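Local coordinates for Lmo0135 protein (Listeria monocytogenes EGD-e, PDB 5ISU) that probably serves as the extracellular substrate-binding component of an ABC transporter, capturing peptides for uptake, at residues K64-S69 against N146-F151; V77-G82 against K89-D94; E287-A292 against A299-S304; Y320-A325 against Q361-E366. One frame throughout, in Å; residues are numbered along the deposited sequence.

Overall arrangement
From the N terminus, interaction 1 closes a long loop, bringing helix 144-148 back onto strand 63-68. Interaction 2 falls within that loop and closes a much shorter one, from strand 74-79 to the start of helix 93-104. The two meet because strands 63-68 and 74-79 are antiparallel neighbours in one sheet. Their centres are about 14 Å apart. Interactions 3 and 4 follow in series on the opposite side of the chain's centre. Interaction 3 closes the short loop from helix 285-292 to strand 299-301; interaction 4 closes a longer loop, bringing the end of helix 351-365 back to the start of helix 324-334. This second pair touches where E287 packs against Q322.

Interaction 1. Residues K64-S69 against N146-F151; sequences KSLDIS and NTIKTF
Strand 63-68 lies at the edge of an antiparallel sheet, and its L66 meets I148 and K149 at the end of helix 144-148. L66 turns both of its methyl branches to the helix. CD1 touches CD1 of I148 at 3.7 Å, a branch end against a branch end, while CD2 lies 4.2 Å from CE of K149 and so meets the methylene part of the lysine. The chi1 of 171° sets CG of L66 opposite its own backbone N, and this swings the fork off the strand toward the helix. I148 reaches out along its CG1 branch, with its CB already directed at the strand. The contact is thus a sheet residue packing against the end of a short helix in one lobe of a family 5 solute-binding protein. Around it V77 of the neighbouring strand, F53 and E145 also touch L66. K149 arrives differently: its chain bends at chi2 (-67°) and then runs on, extended, past L66 to an ammonium group that forms a cation-pi contact with F53 and a weak hydrogen bond to the carbonyl of G58. Just before L66 the strand carries a classic beta bulge, two residues, K64 and S65, standing opposite the single K78. Past the helix, T150 OG1 donates to N146 O at 3.1 Å from a position tilted 29° out of the carbonyl plane, tying the turn after the helix back to N146 in its last turn.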
loop_
_atom_site.group_PDB
_atom_site.type_symbol
_atom_site.label_atom_id
_atom_site.label_comp_id
_atom_site.label_asym_id
_atom_site.label_seq_id
_atom_site.Cartn_x
_atom_site.Cartn_y
_atom_site.Cartn_z
ATOM N N LYS A 64 -11.526 -20.564 -7.237
ATOM C CA LYS A 64 -12.901 -20.560 -7.673
ATOM C C LYS A 64 -13.762 -20.025 -6.510
ATOM O O LYS A 64 -14.722 -19.281 -6.739
ATOM C CB LYS A 64 -13.274 -21.988 -8.052
ATOM C CG LYS A 64 -14.606 -22.183 -8.738
ATOM C CD LYS A 64 -14.895 -23.680 -8.853
ATOM C CE LYS A 64 -16.321 -23.961 -9.302
ATOM N NZ LYS A 64 -16.688 -25.379 -9.032
ATOM N N SER A 65 -13.398 -20.380 -5.268
ATOM C CA SER A 65 -14.141 -19.936 -4.081
ATOM C C SER A 65 -13.418 -20.151 -2.742
ATOM O O SER A 65 -12.464 -20.934 -2.637
ATOM C CB SER A 65 -15.474 -20.681 -3.993
ATOM O OG SER A 65 -15.240 -22.074 -3.911
ATOM N N LEU A 66 -13.913 -19.441 -1.733
ATOM C CA LEU A 66 -13.431 -19.507 -0.363
ATOM C C LEU A 66 -14.653 -19.808 0.477
ATOM O O LEU A 66 -15.714 -19.231 0.256
ATOM C CB LEU A 66 -12.858 -18.167 0.099
ATOM C CG LEU A 66 -12.505 -18.054 1.601
ATOM C CD1 LEU A 66 -11.346 -18.971 1.962
ATOM C CD2 LEU A 66 -12.158 -16.630 2.003
ATOM N N ASP A 67 -14.508 -20.705 1.437
ATOM C CA ASP A 67 -15.611 -21.059 2.310
ATOM C C ASP A 67 -15.071 -21.094 3.742
ATOM O O ASP A 67 -14.046 -21.707 4.020
ATOM C CB ASP A 67 -16.208 -22.402 1.878
ATOM C CG ASP A 67 -17.547 -22.701 2.533
ATOM O OD1 ASP A 67 -17.962 -21.988 3.478
ATOM O OD2 ASP A 67 -18.198 -23.675 2.097
ATOM N N ILE A 68 -15.762 -20.405 4.634
ATOM C CA ILE A 68 -15.361 -20.303 6.025
ATOM C C ILE A 68 -16.364 -21.079 6.864
ATOM O O ILE A 68 -17.569 -20.887 6.717
ATOM C CB ILE A 68 -15.333 -18.816 6.450
ATOM C CG1 ILE A 68 -14.443 -18.010 5.479
ATOM C CG2 ILE A 68 -14.867 -18.660 7.898
ATOM C CD1 ILE A 68 -14.438 -16.507 5.721
ATOM N N SER A 69 -15.870 -21.953 7.742
ATOM C CA SER A 69 -16.741 -22.756 8.589
ATOM C C SER A 69 -17.517 -21.893 9.600
ATOM O O SER A 69 -17.140 -20.766 9.888
ATOM C CB SER A 69 -15.937 -23.843 9.337
ATOM O OG SER A 69 -15.075 -23.282 10.318
ATOM N N ASN A 146 -8.475 -11.727 4.667
ATOM C CA ASN A 146 -7.717 -10.765 3.876
ATOM C C ASN A 146 -6.368 -11.346 3.425
ATOM O O ASN A 146 -5.931 -11.121 2.280
ATOM C CB ASN A 146 -7.472 -9.501 4.676
ATOM C CG ASN A 146 -6.707 -8.455 3.891
ATOM O OD1 ASN A 146 -7.195 -7.927 2.895
ATOM N ND2 ASN A 146 -5.506 -8.145 4.345
ATOM N N THR A 147 -5.701 -12.064 4.325
ATOM C CA THR A 147 -4.434 -12.708 4.000
ATOM C C THR A 147 -4.642 -13.696 2.830
ATOM O O THR A 147 -3.816 -13.779 1.931
ATOM C CB THR A 147 -3.867 -13.445 5.232
ATOM O OG1 THR A 147 -3.701 -12.516 6.308
ATOM C CG2 THR A 147 -2.553 -14.062 4.916
ATOM N N ILE A 148 -5.747 -14.437 2.839
ATOM C CA ILE A 148 -6.050 -15.347 1.733
ATOM C C ILE A 148 -6.284 -14.566 0.421
ATOM O O ILE A 148 -5.900 -15.031 -0.647
ATOM C CB ILE A 148 -7.277 -16.241 2.041
ATOM C CG1 ILE A 148 -6.922 -17.268 3.113
ATOM C CG2 ILE A 148 -7.747 -17.001 0.804
ATOM C CD1 ILE A 148 -8.106 -18.107 3.553
ATOM N N LYS A 149 -6.918 -13.393 0.522
ATOM C CA LYS A 149 -7.213 -12.534 -0.644
ATOM C C LYS A 149 -6.018 -11.740 -1.191
ATOM O O LYS A 149 -6.174 -11.036 -2.178
ATOM C CB LYS A 149 -8.301 -11.518 -0.309
ATOM C CG LYS A 149 -9.603 -12.078 0.200
ATOM C CD LYS A 149 -10.362 -12.878 -0.817
ATOM C CE LYS A 149 -11.762 -13.132 -0.285
ATOM N NZ LYS A 149 -12.570 -13.889 -1.269
ATOM N N THR A 150 -4.863 -11.814 -0.532
ATOM C CA THR A 150 -3.636 -11.125 -0.973
ATOM C C THR A 150 -2.492 -12.145 -1.144
ATOM O O THR A 150 -1.317 -11.800 -1.018
ATOM C CB THR A 150 -3.213 -10.011 0.037
ATOM O OG1 THR A 150 -3.019 -10.573 1.355
ATOM C CG2 THR A 150 -4.269 -8.903 0.119
ATOM N N PHE A 151 -2.853 -13.375 -1.521
ATOM C CA PHE A 151 -1.928 -14.486 -1.620
ATOM C C PHE A 151 -1.599 -14.943 -3.053
ATOM O O PHE A 151 -2.501 -15.328 -3.825
ATOM C CB PHE A 151 -2.543 -15.664 -0.860
ATOM C CG PHE A 151 -1.589 -16.781 -0.605
ATOM C CD1 PHE A 151 -0.816 -16.783 0.537
ATOM C CD2 PHE A 151 -1.463 -17.828 -1.493
ATOM C CE1 PHE A 151 0.084 -17.804 0.789
ATOM C CE2 PHE A 151 -0.576 -18.858 -1.247
ATOM C CZ PHE A 151 0.197 -18.846 -0.093
#

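Interaction 2. Residues V77-G82 against K89-D94; sequences VKLKDG and KPLTAD
L79, L91 and A93 carry this contact, where the end of strand 74-79 in the antiparallel sheet packs against the N-terminal start of helix 93-104. L79 contributes by far the most. Its CD1 stands almost squarely over the flat face of the T92-A93 peptide, 3.5 Å from T92 C and 3.6 Å from A93 N, so a methyl group rests on the first peptide of the helix. With chi1 at -62° and chi2 at -177°, the leucine reaches straight out from the strand. L91 adds a looser apolar touch, its CD2 lying 4.3 Å from L79 CD1, and packs also against W85 and S177. A93 turns its methyl toward V133 and A127, on two further strands of the same sheet, so the helix start is seated over several strands. The helix itself is opened by T92 at the N-cap: D94 N donates to T92 OG1 at 3.1 Å through a bent bond of 135°, and the backbone N of T92 is held by the carboxylate of D95. Beside this apolar contact one water joins the two backbones, donating to K80 O at 2.7 Å and to L91 O at 3.0 Å.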
loop_
_atom_site.group_PDB
_atom_site.type_symbol
_atom_site.label_atom_id
_atom_site.label_comp_id
_atom_site.label_asym_id
_atom_site.label_seq_id
_atom_site.Cartn_x
_atom_site.Cartn_y
_atom_site.Cartn_z
ATOM N N VAL A 77 -10.433 -23.365 0.468
ATOM C CA VAL A 77 -10.272 -22.730 -0.841
ATOM C C VAL A 77 -10.294 -23.792 -1.945
ATOM O O VAL A 77 -9.525 -24.758 -1.900
ATOM C CB VAL A 77 -8.914 -21.980 -0.950
ATOM C CG1 VAL A 77 -8.757 -21.335 -2.325
ATOM C CG2 VAL A 77 -8.783 -20.930 0.142
ATOM N N LYS A 78 -11.173 -23.601 -2.925
ATOM C CA LYS A 78 -11.272 -24.478 -4.092
ATOM C C LYS A 78 -10.601 -23.747 -5.259
ATOM O O LYS A 78 -10.914 -22.592 -5.517
ATOM C CB LYS A 78 -12.734 -24.735 -4.463
ATOM C CG LYS A 78 -13.524 -25.720 -3.600
ATOM C CD LYS A 78 -13.078 -27.162 -3.811
ATOM C CE LYS A 78 -14.140 -28.167 -3.366
ATOM N NZ LYS A 78 -14.585 -28.037 -1.948
ATOM N N LEU A 79 -9.705 -24.431 -5.973
ATOM C CA LEU A 79 -8.995 -23.857 -7.133
ATOM C C LEU A 79 -9.693 -24.181 -8.437
ATOM O O LEU A 79 -10.472 -25.108 -8.514
ATOM C CB LEU A 79 -7.565 -24.426 -7.232
ATOM C CG LEU A 79 -6.565 -24.169 -6.099
ATOM C CD1 LEU A 79 -5.197 -24.748 -6.423
ATOM C CD2 LEU A 79 -6.439 -22.678 -5.848
ATOM N N LYS A 80 -9.379 -23.423 -9.473
ATOM C CA LYS A 80 -9.894 -23.721 -10.804
ATOM C C LYS A 80 -9.178 -24.988 -11.326
ATOM O O LYS A 80 -8.085 -25.320 -10.859
ATOM C CB LYS A 80 -9.719 -22.515 -11.744
ATOM C CG LYS A 80 -10.632 -21.358 -11.348
ATOM C CD LYS A 80 -10.489 -20.096 -12.203
ATOM C CE LYS A 80 -11.473 -19.049 -11.680
ATOM N NZ LYS A 80 -11.269 -17.699 -12.241
ATOM N N ASP A 81 -9.821 -25.704 -12.242
ATOM C CA ASP A 81 -9.272 -26.928 -12.812
ATOM C C ASP A 81 -8.380 -26.587 -13.981
ATOM O O ASP A 81 -8.599 -25.582 -14.648
ATOM C CB ASP A 81 -10.398 -27.841 -13.341
ATOM C CG ASP A 81 -11.307 -28.388 -12.233
ATOM O OD1 ASP A 81 -10.792 -28.956 -11.245
ATOM O OD2 ASP A 81 -12.548 -28.315 -12.387
ATOM N N GLY A 82 -7.388 -27.434 -14.237
ATOM C CA GLY A 82 -6.504 -27.269 -15.394
ATOM C C GLY A 82 -5.544 -26.094 -15.403
ATOM O O GLY A 82 -5.069 -25.702 -16.454
ATOM N N LYS A 89 3.948 -27.221 -16.060
ATOM C CA LYS A 89 3.601 -28.050 -14.900
ATOM C C LYS A 89 2.264 -27.595 -14.332
ATOM O O LYS A 89 1.931 -26.414 -14.412
ATOM C CB LYS A 89 4.659 -27.951 -13.796
ATOM C CG LYS A 89 5.981 -28.655 -14.094
ATOM C CD LYS A 89 5.879 -30.183 -14.262
ATOM C CE LYS A 89 5.256 -30.924 -13.060
ATOM N NZ LYS A 89 5.988 -30.823 -11.760
ATOM N N PRO A 90 1.472 -28.538 -13.803
ATOM C CA PRO A 90 0.194 -28.178 -13.201
ATOM C C PRO A 90 0.328 -27.286 -11.974
ATOM O O PRO A 90 1.327 -27.366 -11.262
ATOM C CB PRO A 90 -0.381 -29.533 -12.762
ATOM C CG PRO A 90 0.203 -30.509 -13.697
ATOM C CD PRO A 90 1.574 -29.991 -14.038
ATOM N N LEU A 91 -0.670 -26.430 -11.757
ATOM C CA LEU A 91 -0.731 -25.591 -10.557
ATOM C C LEU A 91 -1.881 -26.185 -9.741
ATOM O O LEU A 91 -3.029 -26.190 -10.206
ATOM C CB LEU A 91 -0.958 -24.121 -10.914
ATOM C CG LEU A 91 -0.884 -23.074 -9.778
ATOM C CD1 LEU A 91 -0.670 -21.692 -10.370
ATOM C CD2 LEU A 91 -2.101 -23.090 -8.865
ATOM N N THR A 92 -1.555 -26.731 -8.557
ATOM C CA THR A 92 -2.519 -27.400 -7.690
ATOM C C THR A 92 -2.412 -26.935 -6.240
ATOM O O THR A 92 -1.623 -26.060 -5.911
ATOM C CB THR A 92 -2.247 -28.920 -7.668
ATOM O OG1 THR A 92 -1.054 -29.187 -6.909
ATOM C CG2 THR A 92 -2.108 -29.492 -9.104
ATOM N N ALA A 93 -3.206 -27.554 -5.377
ATOM C CA ALA A 93 -3.168 -27.267 -3.953
ATOM C C ALA A 93 -1.772 -27.490 -3.365
ATOM O O ALA A 93 -1.376 -26.774 -2.453
ATOM C CB ALA A 93 -4.172 -28.139 -3.217
ATOM N N ASP A 94 -1.032 -28.474 -3.884
ATOM C CA ASP A 94 0.322 -28.740 -3.378
ATOM C C ASP A 94 1.228 -27.502 -3.445
ATOM O O ASP A 94 2.124 -27.355 -2.623
ATOM C CB ASP A 94 0.972 -29.906 -4.126
ATOM C CG ASP A 94 0.356 -31.260 -3.780
ATOM O OD1 ASP A 94 -0.525 -31.339 -2.905
ATOM O OD2 ASP A 94 0.779 -32.263 -4.389
HETATM O O HOH W 1 -5.744 -26.514 -11.409
#

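Interaction 3. Residues E287-A292 against A299-S304; sequences EIIDAA and AKPASS
The peptide between K300 and P301 offers one flat face to I289, whose CD1 stands over it, 3.6 Å from K300 C and 3.5 Å from P301 N. The side chain of K300 leaves from the opposite face. At the edge of this plane lies the proline ring, and the same methyl reaches it from the same side as the peptide, with I289 CD1 3.8 Å from P301 CD. CD and CG of the proline thus extend the surface that the methyl meets. Further back along the isoleucine, CG1 lies 4.2 Å from A299 CB. The A299 carbonyl is approached by two methyls, and its O atom is 3.7 Å from I289 CD1. A single residue therefore spans A299 to P301: chi1 of -72° places CG1 opposite the carbonyl carbon of I289, and chi2 of 169° then stretches CD1 out to the strand. The contact has no hydrogen bond across it. K300 points its polar end away, into a salt bridge with E308. A299 also packs on S466 and D468 of strand 462-475, whose Y467 pairs through its backbone with K300. On the helix, I288 faces another way, toward I465, I356 and Y359. The helix and strand segments run nearly antiparallel, at 161°, with their axes 8.7 Å apart at closest. This is helix-on-sheet packing across a short connection, in an alpha/beta lobe of the periplasmic-binding-protein type.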
loop_
_atom_site.group_PDB
_atom_site.type_symbol
_atom_site.label_atom_id
_atom_site.label_comp_id
_atom_site.label_asym_id
_atom_site.label_seq_id
_atom_site.Cartn_x
_atom_site.Cartn_y
_atom_site.Cartn_z
ATOM N N GLU A 287 -7.344 23.642 1.689
ATOM C CA GLU A 287 -6.200 24.527 1.463
ATOM C C GLU A 287 -4.893 23.736 1.358
ATOM O O GLU A 287 -4.064 24.033 0.489
ATOM C CB GLU A 287 -6.086 25.583 2.571
ATOM C CG GLU A 287 -7.196 26.636 2.537
ATOM C CD GLU A 287 -7.011 27.762 3.557
ATOM O OE1 GLU A 287 -6.233 27.619 4.549
ATOM O OE2 GLU A 287 -7.662 28.798 3.367
ATOM N N ILE A 288 -4.701 22.741 2.234
ATOM C CA ILE A 288 -3.485 21.915 2.167
ATOM C C ILE A 288 -3.407 21.195 0.826
ATOM O O ILE A 288 -2.365 21.190 0.176
ATOM C CB ILE A 288 -3.414 20.867 3.286
ATOM C CG1 ILE A 288 -3.317 21.554 4.650
ATOM C CG2 ILE A 288 -2.193 19.970 3.090
ATOM C CD1 ILE A 288 -3.438 20.612 5.831
ATOM N N ILE A 289 -4.510 20.570 0.435
ATOM C CA ILE A 289 -4.596 19.855 -0.842
ATOM C C ILE A 289 -4.294 20.820 -1.978
ATOM O O ILE A 289 -3.486 20.520 -2.857
ATOM C CB ILE A 289 -5.983 19.216 -1.018
ATOM C CG1 ILE A 289 -6.121 18.016 -0.068
ATOM C CG2 ILE A 289 -6.203 18.760 -2.448
ATOM C CD1 ILE A 289 -7.523 17.464 0.047
ATOM N N ASP A 290 -4.926 21.986 -1.924
ATOM C CA ASP A 290 -4.727 23.027 -2.921
ATOM C C ASP A 290 -3.243 23.423 -3.036
ATOM O O ASP A 290 -2.744 23.632 -4.141
ATOM C CB ASP A 290 -5.560 24.269 -2.554
ATOM C CG ASP A 290 -5.794 25.182 -3.724
ATOM O OD1 ASP A 290 -6.151 24.664 -4.799
ATOM O OD2 ASP A 290 -5.699 26.418 -3.556
ATOM N N ALA A 291 -2.544 23.500 -1.905
ATOM C CA ALA A 291 -1.137 23.901 -1.908
ATOM C C ALA A 291 -0.177 22.757 -2.233
ATOM O O ALA A 291 0.836 22.978 -2.899
ATOM C CB ALA A 291 -0.760 24.552 -0.578
ATOM N N ALA A 292 -0.492 21.546 -1.770
ATOM C CA ALA A 292 0.373 20.380 -1.992
ATOM C C ALA A 292 0.371 19.917 -3.445
ATOM O O ALA A 292 1.401 19.927 -4.124
ATOM C CB ALA A 292 -0.042 19.242 -1.079
ATOM N N ALA A 299 -6.408 14.478 -4.567
ATOM C CA ALA A 299 -6.578 14.087 -3.179
ATOM C C ALA A 299 -7.902 14.615 -2.646
ATOM O O ALA A 299 -8.384 15.646 -3.104
ATOM C CB ALA A 299 -5.423 14.599 -2.324
ATOM N N LYS A 300 -8.509 13.867 -1.730
ATOM C CA LYS A 300 -9.733 14.299 -1.078
ATOM C C LYS A 300 -9.435 14.393 0.437
ATOM O O LYS A 300 -8.643 13.605 0.958
ATOM C CB LYS A 300 -10.907 13.362 -1.374
ATOM C CG LYS A 300 -10.783 11.958 -0.780
ATOM C CD LYS A 300 -11.910 11.023 -1.234
ATOM C CE LYS A 300 -13.256 11.439 -0.663
ATOM N NZ LYS A 300 -14.345 10.515 -1.083
ATOM N N PRO A 301 -10.054 15.367 1.135
ATOM C CA PRO A 301 -9.848 15.545 2.566
ATOM C C PRO A 301 -10.066 14.277 3.387
ATOM O O PRO A 301 -11.069 13.613 3.225
ATOM C CB PRO A 301 -10.910 16.578 2.949
ATOM C CG PRO A 301 -11.213 17.312 1.683
ATOM C CD PRO A 301 -11.066 16.309 0.599
ATOM N N ALA A 302 -9.116 13.948 4.252
ATOM C CA ALA A 302 -9.244 12.779 5.114
ATOM C C ALA A 302 -10.030 13.119 6.399
ATOM O O ALA A 302 -10.300 14.294 6.719
ATOM C CB ALA A 302 -7.865 12.224 5.461
ATOM N N SER A 303 -10.375 12.070 7.127
ATOM C CA SER A 303 -11.118 12.165 8.382
ATOM C C SER A 303 -10.573 11.086 9.332
ATOM O O SER A 303 -9.845 11.389 10.294
ATOM C CB SER A 303 -12.632 12.022 8.114
ATOM O OG SER A 303 -12.920 10.874 7.323
ATOM N N SER A 304 -10.888 9.835 9.031
ATOM C CA SER A 304 -10.392 8.712 9.800
ATOM C C SER A 304 -8.923 8.431 9.513
ATOM O O SER A 304 -8.410 8.815 8.454
ATOM C CB SER A 304 -11.169 7.467 9.436
ATOM O OG SER A 304 -10.601 6.352 10.088
#

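Interaction 4. Residues Y320-A325 against Q361-E366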
loop_
_atom_site.group_PDB
_atom_site.type_symbol
_atom_site.label_atom_id
_atom_site.label_comp_id
_atom_site.label_asym_id
_atom_site.label_seq_id
_atom_site.Cartn_x
_atom_site.Cartn_y
_atom_site.Cartn_z
ATOM N N TYR A 320 -11.628 18.401 13.585
ATOM C CA TYR A 320 -11.034 19.676 13.987
ATOM C C TYR A 320 -11.055 20.696 12.872
ATOM O O TYR A 320 -10.014 21.242 12.511
ATOM C CB TYR A 320 -9.593 19.464 14.462
ATOM C CG TYR A 320 -9.497 18.461 15.572
ATOM C CD1 TYR A 320 -9.741 18.848 16.876
ATOM C CD2 TYR A 320 -9.191 17.128 15.325
ATOM C CE1 TYR A 320 -9.697 17.953 17.916
ATOM C CE2 TYR A 320 -9.123 16.217 16.374
ATOM C CZ TYR A 320 -9.378 16.653 17.672
ATOM O OH TYR A 320 -9.338 15.829 18.756
ATOM N N ASP A 321 -12.245 20.946 12.328
ATOM C CA ASP A 321 -12.384 21.895 11.211
ATOM C C ASP A 321 -11.847 23.264 11.626
ATOM O O ASP A 321 -12.051 23.694 12.754
ATOM C CB ASP A 321 -13.821 21.946 10.723
ATOM C CG ASP A 321 -14.315 20.578 10.258
ATOM O OD1 ASP A 321 -14.283 19.627 11.070
ATOM O OD2 ASP A 321 -14.732 20.454 9.091
ATOM N N GLN A 322 -11.165 23.929 10.698
ATOM C CA GLN A 322 -10.439 25.178 10.989
ATOM C C GLN A 322 -11.182 26.176 11.881
ATOM O O GLN A 322 -12.290 26.600 11.563
ATOM C CB GLN A 322 -9.978 25.871 9.706
ATOM C CG GLN A 322 -8.801 26.820 9.901
ATOM C CD GLN A 322 -8.379 27.499 8.600
ATOM O OE1 GLN A 322 -9.182 28.148 7.933
ATOM N NE2 GLN A 322 -7.104 27.365 8.246
ATOM N N ASP A 323 -10.551 26.492 13.016
ATOM C CA ASP A 323 -11.045 27.468 13.990
ATOM C C ASP A 323 -9.801 28.044 14.675
ATOM O O ASP A 323 -9.328 27.539 15.701
ATOM C CB ASP A 323 -11.996 26.813 14.988
ATOM C CG ASP A 323 -12.761 27.822 15.836
ATOM O OD1 ASP A 323 -12.315 28.988 16.013
ATOM O OD2 ASP A 323 -13.830 27.427 16.346
ATOM N N ILE A 324 -9.248 29.076 14.056
ATOM C CA ILE A 324 -8.053 29.736 14.566
ATOM C C ILE A 324 -8.301 30.356 15.947
ATOM O O ILE A 324 -7.426 30.294 16.821
ATOM C CB ILE A 324 -7.507 30.738 13.519
ATOM C CG1 ILE A 324 -6.937 29.939 12.329
ATOM C CG2 ILE A 324 -6.427 31.635 14.111
ATOM C CD1 ILE A 324 -6.642 30.759 11.089
ATOM N N ALA A 325 -9.493 30.910 16.166
ATOM C CA ALA A 325 -9.806 31.501 17.478
ATOM C C ALA A 325 -9.773 30.430 18.580
ATOM O O ALA A 325 -9.189 30.648 19.653
ATOM C CB ALA A 325 -11.152 32.220 17.454
ATOM N N GLN A 361 3.658 25.904 8.869
ATOM C CA GLN A 361 4.455 27.015 9.416
ATOM C C GLN A 361 3.641 28.300 9.417
ATOM O O GLN A 361 3.561 29.005 10.432
ATOM C CB GLN A 361 5.715 27.227 8.583
ATOM C CG GLN A 361 6.673 28.264 9.144
ATOM C CD GLN A 361 7.838 28.522 8.220
ATOM O OE1 GLN A 361 7.679 28.611 7.001
ATOM N NE2 GLN A 361 9.017 28.679 8.797
ATOM N N GLN A 362 3.051 28.586 8.264
ATOM C CA GLN A 362 2.193 29.747 8.060
ATOM C C GLN A 362 1.030 29.734 9.053
ATOM O O GLN A 362 0.792 30.728 9.743
ATOM C CB GLN A 362 1.636 29.703 6.631
ATOM C CG GLN A 362 0.796 30.898 6.192
ATOM C CD GLN A 362 -0.063 30.574 4.973
ATOM O OE1 GLN A 362 -0.902 29.663 5.009
ATOM N NE2 GLN A 362 0.115 31.329 3.905
ATOM N N GLN A 363 0.329 28.592 9.147
ATOM C CA GLN A 363 -0.849 28.485 10.014
ATOM C C GLN A 363 -0.514 28.501 11.473
ATOM O O GLN A 363 -1.285 29.026 12.268
ATOM C CB GLN A 363 -1.700 27.249 9.682
ATOM C CG GLN A 363 -2.346 27.313 8.295
ATOM C CD GLN A 363 -3.180 28.575 8.075
ATOM O OE1 GLN A 363 -2.953 29.318 7.120
ATOM N NE2 GLN A 363 -4.105 28.847 8.987
ATOM N N TYR A 364 0.614 27.907 11.843
ATOM C CA TYR A 364 1.017 27.919 13.244
ATOM C C TYR A 364 1.492 29.310 13.654
ATOM O O TYR A 364 1.223 29.736 14.776
ATOM C CB TYR A 364 2.017 26.805 13.586
ATOM C CG TYR A 364 1.478 25.393 13.346
ATOM C CD1 TYR A 364 0.109 25.098 13.447
ATOM C CD2 TYR A 364 2.343 24.335 13.119
ATOM C CE1 TYR A 364 -0.371 23.813 13.245
ATOM C CE2 TYR A 364 1.865 23.038 12.935
ATOM C CZ TYR A 364 0.512 22.787 12.998
ATOM O OH TYR A 364 0.044 21.508 12.817
ATOM N N LYS A 365 2.160 30.029 12.752
ATOM C CA LYS A 365 2.541 31.410 13.053
ATOM C C LYS A 365 1.329 32.206 13.523
ATOM O O LYS A 365 1.401 32.902 14.537
ATOM C CB LYS A 365 3.148 32.135 11.846
ATOM C CG LYS A 365 4.639 31.930 11.639
ATOM C CD LYS A 365 5.182 32.905 10.595
ATOM C CE LYS A 365 6.688 32.750 10.417
ATOM N NZ LYS A 365 7.251 33.716 9.430
ATOM N N GLU A 366 0.215 32.064 12.804
ATOM C CA GLU A 366 -1.010 32.805 13.109
ATOM C C GLU A 366 -1.645 32.465 14.474
ATOM O O GLU A 366 -2.434 33.257 14.995
ATOM C CB GLU A 366 -2.030 32.651 11.975
ATOM C CG GLU A 366 -3.153 33.683 12.034
ATOM C CD GLU A 366 -4.095 33.623 10.850
ATOM O OE1 GLU A 366 -4.988 34.497 10.762
ATOM O OE2 GLU A 366 -3.951 32.713 10.007
#
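I324 and Q363 mark the more buried part of this contact, and E366 its solvent side. With its CD1 the isoleucine abuts the ends of both Q363 and E366, and NE2 of Q363 lies 3.8 Å from that CD1. Next to it the amides of Q322 and Q363 come together, their planes 31° apart and their chains crossing at about a right angle. The two NE2 atoms, Q322 NE2 and Q363 NE2, are 3.4 Å apart, and since both are donors they do not bond to each other. Both amides turn to the same acceptor, the carbonyl O of A282, which is consistent with their closeness: Q363 gives it a hydrogen bond, Q322 a weak one. Q363 gets its amide there by a bend at chi2 (-55°), whereas Q322 is extended beyond CG and comes straight across. In the fold, helix 351-365 is the connection of a beta-alpha-beta crossover, linking the parallel strands 341-347 and 370-376, and it is the end of this helix that packs against the start of helix 324-334. Helix 324-334 is introduced by D323 at its N-cap, whose OD1 accepts from the backbone N of K326. On the exposed side E366, with chi1 of -164°, comes across I324 at about a right angle and offers the face of its carboxylate to the CD1 methyl, OE2 3.5 Å away from I324 CD1. I367, following E366, also touches I324, while D284 borders Q322 and L283 packs on Q363.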